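Local coordinates for topoisomerase I-like protein (Leishmania donovani, PDB 2B9S), which probably relaxes supercoiled DNA as a type IB topoisomerase, nicking one strand and resealing it, and is caught here with vanadate and nicked DNA, at residues L272-I284 with I360-L373. Residues are numbered along the deposited sequence; the frame is centred on the assembly and turned at random.
Sequences LHVAQRAVAMYFI and IFDQLNPTQLNDHL. With nucleotides of chain C.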
ATOM      1  N   LEU D 272     -25.216 -23.424   5.155  1.00 40.84           N
ATOM      2  CA  LEU D 272     -24.683 -22.328   5.980  1.00 39.94           C
ATOM      3  C   LEU D 272     -23.560 -21.538   5.277  1.00 38.71           C
ATOM      4  O   LEU D 272     -23.526 -20.312   5.353  1.00 37.91           O
ATOM      5  CB  LEU D 272     -24.241 -22.835   7.359  1.00 40.34           C
ATOM      6  CG  LEU D 272     -23.837 -21.814   8.428  1.00 40.20           C
ATOM      7  CD1 LEU D 272     -25.029 -20.929   8.826  1.00 38.80           C
ATOM      8  CD2 LEU D 272     -23.218 -22.533   9.628  1.00 38.42           C
ATOM      9  N   HIS D 273     -22.667 -22.244   4.583  1.00 37.79           N
ATOM     10  CA  HIS D 273     -21.647 -21.603   3.753  1.00 37.71           C
ATOM     11  C   HIS D 273     -22.256 -20.662   2.700  1.00 37.58           C
ATOM     12  O   HIS D 273     -21.802 -19.525   2.540  1.00 38.02           O
ATOM     13  CB  HIS D 273     -20.738 -22.648   3.075  1.00 37.71           C
ATOM     14  CG  HIS D 273     -19.851 -22.071   2.014  1.00 37.78           C
ATOM     15  ND1 HIS D 273     -18.859 -21.157   2.291  1.00 37.63           N
ATOM     16  CD2 HIS D 273     -19.828 -22.250   0.672  1.00 38.07           C
ATOM     17  CE1 HIS D 273     -18.261 -20.800   1.169  1.00 36.52           C
ATOM     18  NE2 HIS D 273     -18.832 -21.449   0.171  1.00 37.66           N
ATOM     19  N   VAL D 274     -23.285 -21.138   1.998  1.00 36.91           N
ATOM     20  CA  VAL D 274     -23.928 -20.375   0.916  1.00 35.23           C
ATOM     21  C   VAL D 274     -24.586 -19.084   1.430  1.00 34.57           C
ATOM     22  O   VAL D 274     -24.409 -18.008   0.823  1.00 33.44           O
ATOM     23  CB  VAL D 274     -24.933 -21.253   0.081  1.00 34.70           C
ATOM     24  CG1 VAL D 274     -25.605 -20.444  -1.007  1.00 34.79           C
ATOM     25  CG2 VAL D 274     -24.214 -22.425  -0.576  1.00 34.08           C
ATOM     26  N   ALA D 275     -25.318 -19.191   2.547  1.00 32.49           N
ATOM     27  CA  ALA D 275     -26.000 -18.039   3.154  1.00 31.95           C
ATOM     28  C   ALA D 275     -25.012 -16.984   3.653  1.00 30.81           C
ATOM     29  O   ALA D 275     -25.254 -15.786   3.493  1.00 30.35           O
ATOM     30  CB  ALA D 275     -26.931 -18.482   4.284  1.00 30.61           C
ATOM     31  N   GLN D 276     -23.915 -17.449   4.260  1.00 30.47           N
ATOM     32  CA  GLN D 276     -22.805 -16.594   4.712  1.00 30.07           C
ATOM     33  C   GLN D 276     -22.096 -15.915   3.536  1.00 29.61           C
ATOM     34  O   GLN D 276     -21.862 -14.696   3.568  1.00 26.33           O
ATOM     35  CB  GLN D 276     -21.793 -17.395   5.549  1.00 30.28           C
ATOM     36  CG  GLN D 276     -22.274 -17.700   6.959  1.00 30.19           C
ATOM     37  CD  GLN D 276     -21.221 -18.322   7.850  1.00 29.05           C
ATOM     38  OE1 GLN D 276     -20.093 -18.555   7.441  1.00 31.28           O
ATOM     39  NE2 GLN D 276     -21.592 -18.595   9.077  1.00 27.83           N
ATOM     40  N   ARG D 277     -21.766 -16.719   2.516  1.00 30.31           N
ATOM     41  CA  ARG D 277     -21.236 -16.232   1.226  1.00 30.55           C
ATOM     42  C   ARG D 277     -22.084 -15.098   0.629  1.00 31.43           C
ATOM     43  O   ARG D 277     -21.531 -14.099   0.140  1.00 32.33           O
ATOM     44  CB  ARG D 277     -21.097 -17.384   0.225  1.00 28.99           C
ATOM     45  CG  ARG D 277     -20.226 -17.069  -0.997  1.00 29.67           C
ATOM     46  CD  ARG D 277     -20.039 -18.309  -1.868  1.00 31.57           C
ATOM     47  NE  ARG D 277     -21.314 -18.749  -2.454  1.00 33.58           N
ATOM     48  CZ  ARG D 277     -21.515 -19.907  -3.082  1.00 33.61           C
ATOM     49  NH1 ARG D 277     -20.532 -20.798  -3.227  1.00 33.17           N
ATOM     50  NH2 ARG D 277     -22.719 -20.171  -3.568  1.00 34.02           N
ATOM     51  N   ALA D 278     -23.414 -15.248   0.705  1.00 31.49           N
ATOM     52  CA  ALA D 278     -24.393 -14.240   0.237  1.00 30.26           C
ATOM     53  C   ALA D 278     -24.351 -12.906   0.986  1.00 30.55           C
ATOM     54  O   ALA D 278     -24.404 -11.840   0.371  1.00 31.01           O
ATOM     55  CB  ALA D 278     -25.811 -14.826   0.295  1.00 29.15           C
ATOM     56  N   VAL D 279     -24.290 -12.959   2.314  1.00 29.58           N
ATOM     57  CA  VAL D 279     -24.214 -11.736   3.130  1.00 28.69           C
ATOM     58  C   VAL D 279     -22.860 -11.031   2.929  1.00 30.03           C
ATOM     59  O   VAL D 279     -22.783  -9.791   2.911  1.00 30.05           O
ATOM     60  CB  VAL D 279     -24.519 -12.042   4.627  1.00 27.63           C
ATOM     61  CG1 VAL D 279     -24.397 -10.813   5.505  1.00 24.35           C
ATOM     62  CG2 VAL D 279     -25.932 -12.644   4.762  1.00 28.87           C
ATOM     63  N   ALA D 280     -21.801 -11.824   2.743  1.00 30.17           N
ATOM     64  CA  ALA D 280     -20.464 -11.272   2.528  1.00 29.27           C
ATOM     65  C   ALA D 280     -20.417 -10.552   1.198  1.00 30.11           C
ATOM     66  O   ALA D 280     -19.926  -9.412   1.116  1.00 29.34           O
ATOM     67  CB  ALA D 280     -19.396 -12.355   2.610  1.00 28.03           C
ATOM     68  N   MET D 281     -20.947 -11.186   0.151  1.00 31.90           N
ATOM     69  CA  MET D 281     -20.969 -10.506  -1.140  1.00 33.16           C
ATOM     70  C   MET D 281     -21.949  -9.321  -1.195  1.00 31.56           C
ATOM     71  O   MET D 281     -21.704  -8.342  -1.885  1.00 31.71           O
ATOM     72  CB  MET D 281     -21.012 -11.477  -2.342  1.00 35.90           C
ATOM     73  CG  MET D 281     -22.149 -12.423  -2.443  1.00 37.06           C
ATOM     74  SD  MET D 281     -21.727 -13.801  -3.553  1.00 38.33           S
ATOM     75  CE  MET D 281     -22.282 -13.156  -5.135  1.00 38.28           C
ATOM     76  N   TYR D 282     -23.008  -9.380  -0.395  1.00 32.36           N
ATOM     77  CA  TYR D 282     -23.876  -8.234  -0.167  1.00 31.41           C
ATOM     78  C   TYR D 282     -23.136  -7.037   0.459  1.00 33.20           C
ATOM     79  O   TYR D 282     -23.339  -5.886   0.034  1.00 31.86           O
ATOM     80  CB  TYR D 282     -25.047  -8.652   0.722  1.00 33.05           C
ATOM     81  CG  TYR D 282     -25.921  -7.513   1.200  1.00 33.40           C
ATOM     82  CD1 TYR D 282     -26.914  -6.969   0.375  1.00 32.67           C
ATOM     83  CD2 TYR D 282     -25.771  -6.991   2.486  1.00 33.25           C
ATOM     84  CE1 TYR D 282     -27.723  -5.923   0.814  1.00 33.11           C
ATOM     85  CE2 TYR D 282     -26.567  -5.945   2.936  1.00 34.29           C
ATOM     86  CZ  TYR D 282     -27.553  -5.415   2.094  1.00 34.47           C
ATOM     87  OH  TYR D 282     -28.357  -4.380   2.540  1.00 35.07           O
ATOM     88  N   PHE D 283     -22.317  -7.306   1.490  1.00 32.30           N
ATOM     89  CA  PHE D 283     -21.488  -6.279   2.123  1.00 30.82           C
ATOM     90  C   PHE D 283     -20.443  -5.697   1.182  1.00 29.43           C
ATOM     91  O   PHE D 283     -20.267  -4.493   1.149  1.00 28.93           O
ATOM     92  CB  PHE D 283     -20.775  -6.796   3.381  1.00 32.47           C
ATOM     93  CG  PHE D 283     -21.674  -6.978   4.573  1.00 33.12           C
ATOM     94  CD1 PHE D 283     -22.955  -6.427   4.607  1.00 34.96           C
ATOM     95  CD2 PHE D 283     -21.221  -7.676   5.681  1.00 33.54           C
ATOM     96  CE1 PHE D 283     -23.789  -6.606   5.703  1.00 34.06           C
ATOM     97  CE2 PHE D 283     -22.031  -7.844   6.793  1.00 34.28           C
ATOM     98  CZ  PHE D 283     -23.328  -7.303   6.800  1.00 34.01           C
ATOM     99  N   ILE D 284     -19.739  -6.560   0.455  1.00 31.16           N
ATOM    100  CA  ILE D 284     -18.683  -6.155  -0.482  1.00 32.92           C
ATOM    101  C   ILE D 284     -19.261  -5.318  -1.636  1.00 34.93           C
ATOM    102  O   ILE D 284     -18.680  -4.292  -2.034  1.00 34.86           O
ATOM    103  CB  ILE D 284     -17.906  -7.390  -1.016  1.00 32.94           C
ATOM    104  CG1 ILE D 284     -17.097  -8.044   0.118  1.00 32.88           C
ATOM    105  CG2 ILE D 284     -17.024  -7.027  -2.199  1.00 32.38           C
ATOM    106  CD1 ILE D 284     -16.500  -9.398  -0.222  1.00 31.65           C
ATOM    107  N   ILE D 360     -18.027 -14.039  12.616  1.00 29.78           N
ATOM    108  CA  ILE D 360     -19.373 -14.030  12.034  1.00 31.99           C
ATOM    109  C   ILE D 360     -19.491 -14.987  10.848  1.00 32.11           C
ATOM    110  O   ILE D 360     -20.449 -15.770  10.762  1.00 33.09           O
ATOM    111  CB  ILE D 360     -19.746 -12.619  11.533  1.00 32.66           C
ATOM    112  CG1 ILE D 360     -19.755 -11.626  12.688  1.00 32.03           C
ATOM    113  CG2 ILE D 360     -21.107 -12.646  10.815  1.00 34.57           C
ATOM    114  CD1 ILE D 360     -19.810 -10.184  12.250  1.00 33.63           C
ATOM    115  N   PHE D 361     -18.533 -14.909   9.924  1.00 31.25           N
ATOM    116  CA  PHE D 361     -18.516 -15.809   8.768  1.00 30.50           C
ATOM    117  C   PHE D 361     -17.526 -16.955   8.953  1.00 30.83           C
ATOM    118  O   PHE D 361     -16.623 -17.130   8.158  1.00 31.19           O
ATOM    119  CB  PHE D 361     -18.248 -15.042   7.465  1.00 30.54           C
ATOM    120  CG  PHE D 361     -19.174 -13.866   7.248  1.00 30.64           C
ATOM    121  CD1 PHE D 361     -20.557 -14.061   7.130  1.00 29.99           C
ATOM    122  CD2 PHE D 361     -18.661 -12.560   7.182  1.00 29.88           C
ATOM    123  CE1 PHE D 361     -21.408 -12.972   6.946  1.00 29.44           C
ATOM    124  CE2 PHE D 361     -19.490 -11.480   6.993  1.00 29.87           C
ATOM    125  CZ  PHE D 361     -20.877 -11.680   6.867  1.00 30.77           C
ATOM    126  N   ASP D 362     -17.740 -17.758   9.992  1.00 32.00           N
ATOM    127  CA  ASP D 362     -16.848 -18.874  10.325  1.00 32.87           C
ATOM    128  C   ASP D 362     -16.773 -19.993   9.262  1.00 32.93           C
ATOM    129  O   ASP D 362     -15.821 -20.773   9.234  1.00 31.55           O
ATOM    130  CB  ASP D 362     -17.195 -19.445  11.716  1.00 32.96           C
ATOM    131  CG  ASP D 362     -18.474 -20.294  11.729  1.00 33.38           C
ATOM    132  OD1 ASP D 362     -19.598 -19.761  11.505  1.00 30.94           O
ATOM    133  OD2 ASP D 362     -18.331 -21.510  12.003  1.00 33.63           O
ATOM    134  N   GLN D 363     -17.779 -20.038   8.392  1.00 33.10           N
ATOM    135  CA  GLN D 363     -17.871 -21.029   7.323  1.00 32.59           C
ATOM    136  C   GLN D 363     -17.568 -20.431   5.931  1.00 32.02           C
ATOM    137  O   GLN D 363     -17.894 -21.041   4.911  1.00 32.58           O
ATOM    138  CB  GLN D 363     -19.264 -21.689   7.356  1.00 31.80           C
ATOM    139  CG  GLN D 363     -19.565 -22.471   8.660  1.00 32.61           C
ATOM    140  CD  GLN D 363     -18.565 -23.588   8.917  1.00 32.98           C
ATOM    141  OE1 GLN D 363     -18.299 -24.396   8.031  1.00 34.24           O
ATOM    142  NE2 GLN D 363     -18.010 -23.641  10.132  1.00 32.20           N
ATOM    143  N   LEU D 364     -16.951 -19.249   5.901  1.00 29.71           N
ATOM    144  CA  LEU D 364     -16.579 -18.561   4.648  1.00 31.27           C
ATOM    145  C   LEU D 364     -15.142 -17.983   4.662  1.00 31.33           C
ATOM    146  O   LEU D 364     -14.797 -17.187   5.542  1.00 33.41           O
ATOM    147  CB  LEU D 364     -17.565 -17.405   4.364  1.00 30.43           C
ATOM    148  CG  LEU D 364     -17.250 -16.490   3.162  1.00 30.87           C
ATOM    149  CD1 LEU D 364     -17.506 -17.190   1.804  1.00 29.30           C
ATOM    150  CD2 LEU D 364     -18.014 -15.196   3.248  1.00 30.95           C
ATOM    151  N   ASN D 365     -14.323 -18.352   3.685  1.00 30.05           N
ATOM    152  CA  ASN D 365     -13.022 -17.682   3.503  1.00 31.28           C
ATOM    153  C   ASN D 365     -12.919 -16.952   2.147  1.00 27.70           C
ATOM    154  O   ASN D 365     -13.752 -17.175   1.281  1.00 27.58           O
ATOM    155  CB  ASN D 365     -11.831 -18.641   3.763  1.00 32.56           C
ATOM    156  CG  ASN D 365     -11.705 -19.721   2.717  1.00 34.96           C
ATOM    157  OD1 ASN D 365     -11.795 -19.457   1.507  1.00 36.15           O
ATOM    158  ND2 ASN D 365     -11.486 -20.955   3.170  1.00 33.91           N
ATOM    159  N   PRO D 366     -11.936 -16.035   1.986  1.00 27.12           N
ATOM    160  CA  PRO D 366     -11.821 -15.277   0.723  1.00 25.55           C
ATOM    161  C   PRO D 366     -11.671 -16.135  -0.541  1.00 26.10           C
ATOM    162  O   PRO D 366     -12.211 -15.782  -1.581  1.00 25.55           O
ATOM    163  CB  PRO D 366     -10.588 -14.397   0.968  1.00 25.19           C
ATOM    164  CG  PRO D 366     -10.587 -14.200   2.480  1.00 24.12           C
ATOM    165  CD  PRO D 366     -10.919 -15.583   2.964  1.00 26.00           C
ATOM    166  N   THR D 367     -10.961 -17.254  -0.436  1.00 27.10           N
ATOM    167  CA  THR D 367     -10.798 -18.217  -1.536  1.00 30.96           C
ATOM    168  C   THR D 367     -12.134 -18.737  -2.095  1.00 30.39           C
ATOM    169  O   THR D 367     -12.321 -18.803  -3.303  1.00 29.39           O
ATOM    170  CB  THR D 367      -9.905 -19.391  -1.081  1.00 31.24           C
ATOM    171  OG1 THR D 367      -8.541 -18.984  -1.158  1.00 35.55           O
ATOM    172  CG2 THR D 367     -10.083 -20.606  -1.952  1.00 34.97           C
ATOM    173  N   GLN D 368     -13.041 -19.115  -1.200  1.00 31.93           N
ATOM    174  CA  GLN D 368     -14.357 -19.627  -1.584  1.00 31.90           C
ATOM    175  C   GLN D 368     -15.177 -18.537  -2.234  1.00 32.44           C
ATOM    176  O   GLN D 368     -15.823 -18.772  -3.247  1.00 33.47           O
ATOM    177  CB  GLN D 368     -15.095 -20.163  -0.369  1.00 31.39           C
ATOM    178  CG  GLN D 368     -14.341 -21.258   0.370  1.00 30.49           C
ATOM    179  CD  GLN D 368     -15.069 -21.682   1.617  1.00 31.10           C
ATOM    180  OE1 GLN D 368     -15.278 -20.890   2.533  1.00 30.75           O
ATOM    181  NE2 GLN D 368     -15.468 -22.934   1.658  1.00 30.25           N
ATOM    182  N   LEU D 369     -15.126 -17.337  -1.652  1.00 33.23           N
ATOM    183  CA  LEU D 369     -15.819 -16.183  -2.202  1.00 32.58           C
ATOM    184  C   LEU D 369     -15.318 -15.794  -3.604  1.00 32.83           C
ATOM    185  O   LEU D 369     -16.125 -15.562  -4.506  1.00 34.31           O
ATOM    186  CB  LEU D 369     -15.752 -15.006  -1.229  1.00 32.95           C
ATOM    187  CG  LEU D 369     -16.707 -13.850  -1.538  1.00 33.02           C
ATOM    188  CD1 LEU D 369     -17.507 -13.481  -0.309  1.00 33.82           C
ATOM    189  CD2 LEU D 369     -15.945 -12.673  -2.045  1.00 32.85           C
ATOM    190  N   ASN D 370     -14.002 -15.743  -3.793  1.00 30.85           N
ATOM    191  CA  ASN D 370     -13.457 -15.370  -5.084  1.00 30.63           C
ATOM    192  C   ASN D 370     -13.626 -16.443  -6.152  1.00 32.12           C
ATOM    193  O   ASN D 370     -13.725 -16.114  -7.333  1.00 33.21           O
ATOM    194  CB  ASN D 370     -11.995 -14.922  -4.981  1.00 27.90           C
ATOM    195  CG  ASN D 370     -11.847 -13.528  -4.400  1.00 25.23           C
ATOM    196  OD1 ASN D 370     -12.640 -12.636  -4.695  1.00 26.42           O
ATOM    197  ND2 ASN D 370     -10.815 -13.328  -3.593  1.00 21.42           N
ATOM    198  N   ASP D 371     -13.648 -17.715  -5.744  1.00 32.74           N
ATOM    199  CA  ASP D 371     -13.947 -18.811  -6.668  1.00 32.86           C
ATOM    200  C   ASP D 371     -15.397 -18.754  -7.158  1.00 33.30           C
ATOM    201  O   ASP D 371     -15.653 -18.867  -8.362  1.00 32.84           O
ATOM    202  CB  ASP D 371     -13.598 -20.173  -6.057  1.00 34.28           C
ATOM    203  CG  ASP D 371     -12.087 -20.434  -6.030  1.00 36.04           C
ATOM    204  OD1 ASP D 371     -11.340 -19.648  -6.640  1.00 37.26           O
ATOM    205  OD2 ASP D 371     -11.634 -21.418  -5.411  1.00 36.63           O
ATOM    206  N   HIS D 372     -16.333 -18.528  -6.240  1.00 32.94           N
ATOM    207  CA  HIS D 372     -17.726 -18.350  -6.630  1.00 35.10           C
ATOM    208  C   HIS D 372     -17.917 -17.214  -7.648  1.00 35.89           C
ATOM    209  O   HIS D 372     -18.663 -17.367  -8.612  1.00 37.97           O
ATOM    210  CB  HIS D 372     -18.625 -18.136  -5.412  1.00 34.14           C
ATOM    211  CG  HIS D 372     -20.083 -18.054  -5.747  1.00 34.24           C
ATOM    212  ND1 HIS D 372     -20.757 -19.069  -6.396  1.00 35.04           N
ATOM    213  CD2 HIS D 372     -21.002 -17.085  -5.510  1.00 34.35           C
ATOM    214  CE1 HIS D 372     -22.027 -18.725  -6.546  1.00 33.71           C
ATOM    215  NE2 HIS D 372     -22.200 -17.524  -6.020  1.00 33.29           N
ATOM    216  N   LEU D 373     -17.234 -16.092  -7.425  1.00 36.07           N
ATOM    217  CA  LEU D 373     -17.290 -14.918  -8.301  1.00 35.47           C
ATOM    218  C   LEU D 373     -16.815 -15.172  -9.743  1.00 34.35           C
ATOM    219  O   LEU D 373     -17.338 -14.574 -10.673  1.00 33.71           O
ATOM    220  CB  LEU D 373     -16.515 -13.741  -7.681  1.00 34.07           C
ATOM    221  CG  LEU D 373     -17.098 -12.993  -6.480  1.00 34.82           C
ATOM    222  CD1 LEU D 373     -16.129 -11.901  -5.984  1.00 33.06           C
ATOM    223  CD2 LEU D 373     -18.503 -12.394  -6.768  1.00 35.51           C
TER
ATOM    224  P    DC C  17      -9.221  -9.887  -3.839  1.00 20.09           P
ATOM    225  OP1  DC C  17     -10.022  -9.224  -4.898  1.00 25.08           O
ATOM    226  OP2  DC C  17      -9.911 -10.638  -2.796  1.00 21.69           O
ATOM    227  O5'  DC C  17      -8.243 -10.865  -4.596  1.00 21.45           O
ATOM    228  C5'  DC C  17      -7.476 -10.481  -5.723  1.00 22.53           C
ATOM    229  C4'  DC C  17      -6.546 -11.643  -5.985  1.00 22.93           C
ATOM    230  O4'  DC C  17      -5.495 -11.643  -4.986  1.00 23.26           O
ATOM    231  C3'  DC C  17      -7.193 -13.027  -5.887  1.00 24.34           C
ATOM    232  O3'  DC C  17      -6.774 -13.750  -7.020  1.00 28.88           O
ATOM    233  C2'  DC C  17      -6.546 -13.660  -4.666  1.00 22.96           C
ATOM    234  C1'  DC C  17      -5.165 -13.004  -4.712  1.00 20.87           C
ATOM    235  N1   DC C  17      -4.373 -13.105  -3.442  1.00 19.53           N
ATOM    236  C2   DC C  17      -2.984 -13.216  -3.520  1.00 21.20           C
ATOM    237  O2   DC C  17      -2.443 -13.234  -4.654  1.00 22.60           O
ATOM    238  N3   DC C  17      -2.265 -13.307  -2.363  1.00 18.37           N
ATOM    239  C4   DC C  17      -2.885 -13.298  -1.175  1.00 17.82           C
ATOM    240  N4   DC C  17      -2.112 -13.419  -0.094  1.00 18.33           N
ATOM    241  C5   DC C  17      -4.301 -13.194  -1.053  1.00 17.91           C
ATOM    242  C6   DC C  17      -5.000 -13.090  -2.200  1.00 20.54           C
TER
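With CG of both Arg277 (chi1 -165°) and His372 swung opposite the backbone N, and the arginine chain bent at chi3, the guanidinium comes to lie flat on the imidazole. The two form a parallel stack, the centres 3.5 Å apart and CZ above the middle of the ring, while Met281 SD meets the same ring in its plane, at CD2. These residues join helix 272-284 to helix 366-373 in the catalytic core of a type IB topoisomerase; the axes of these two segments cross at -79°. Leu369 is the knob between them, seated among Arg277, Ala280, Met281 and Ile284. Leu364 CD2 also packs against Ala280 CB.

Ahead of the second helix, a type I beta turn from Phe361 to Leu364 is held to the first by Gln276 and His273, whose side chains bond chiefly to its backbone. The extended Gln276 reaches into it: OE1 accepts from Gln363 N at 2.9 Å, on a lone pair in the amide plane, and NE2 makes a long, weak bond to Asp362 OD1. One helical turn away from Gln276, His273 ND1 donates to Gln363 O at 2.8 Å, and Gln368 NE2 lies over a face of that imidazole. Gln368 also closes a capping box: its OE1 takes Asn365 N, and its own N gives to Asn365 OD1. Phe361 slides past Gln276, with Val279 CG1 and Phe283 CE2 at its ring edge and Ala280 CB over one face. Helix 341-351 packs beside Gln276 and Val279, and Phe323 meets Phe283 edge-to-face.

The second helix also faces the DNA. Asn370, whose OD1 is taken by Ala382 N, turns ND2 to the backbone of DC17 of chain C and donates to phosphate oxygen OP2 at 2.9 Å, with an N-H...O angle of 163°.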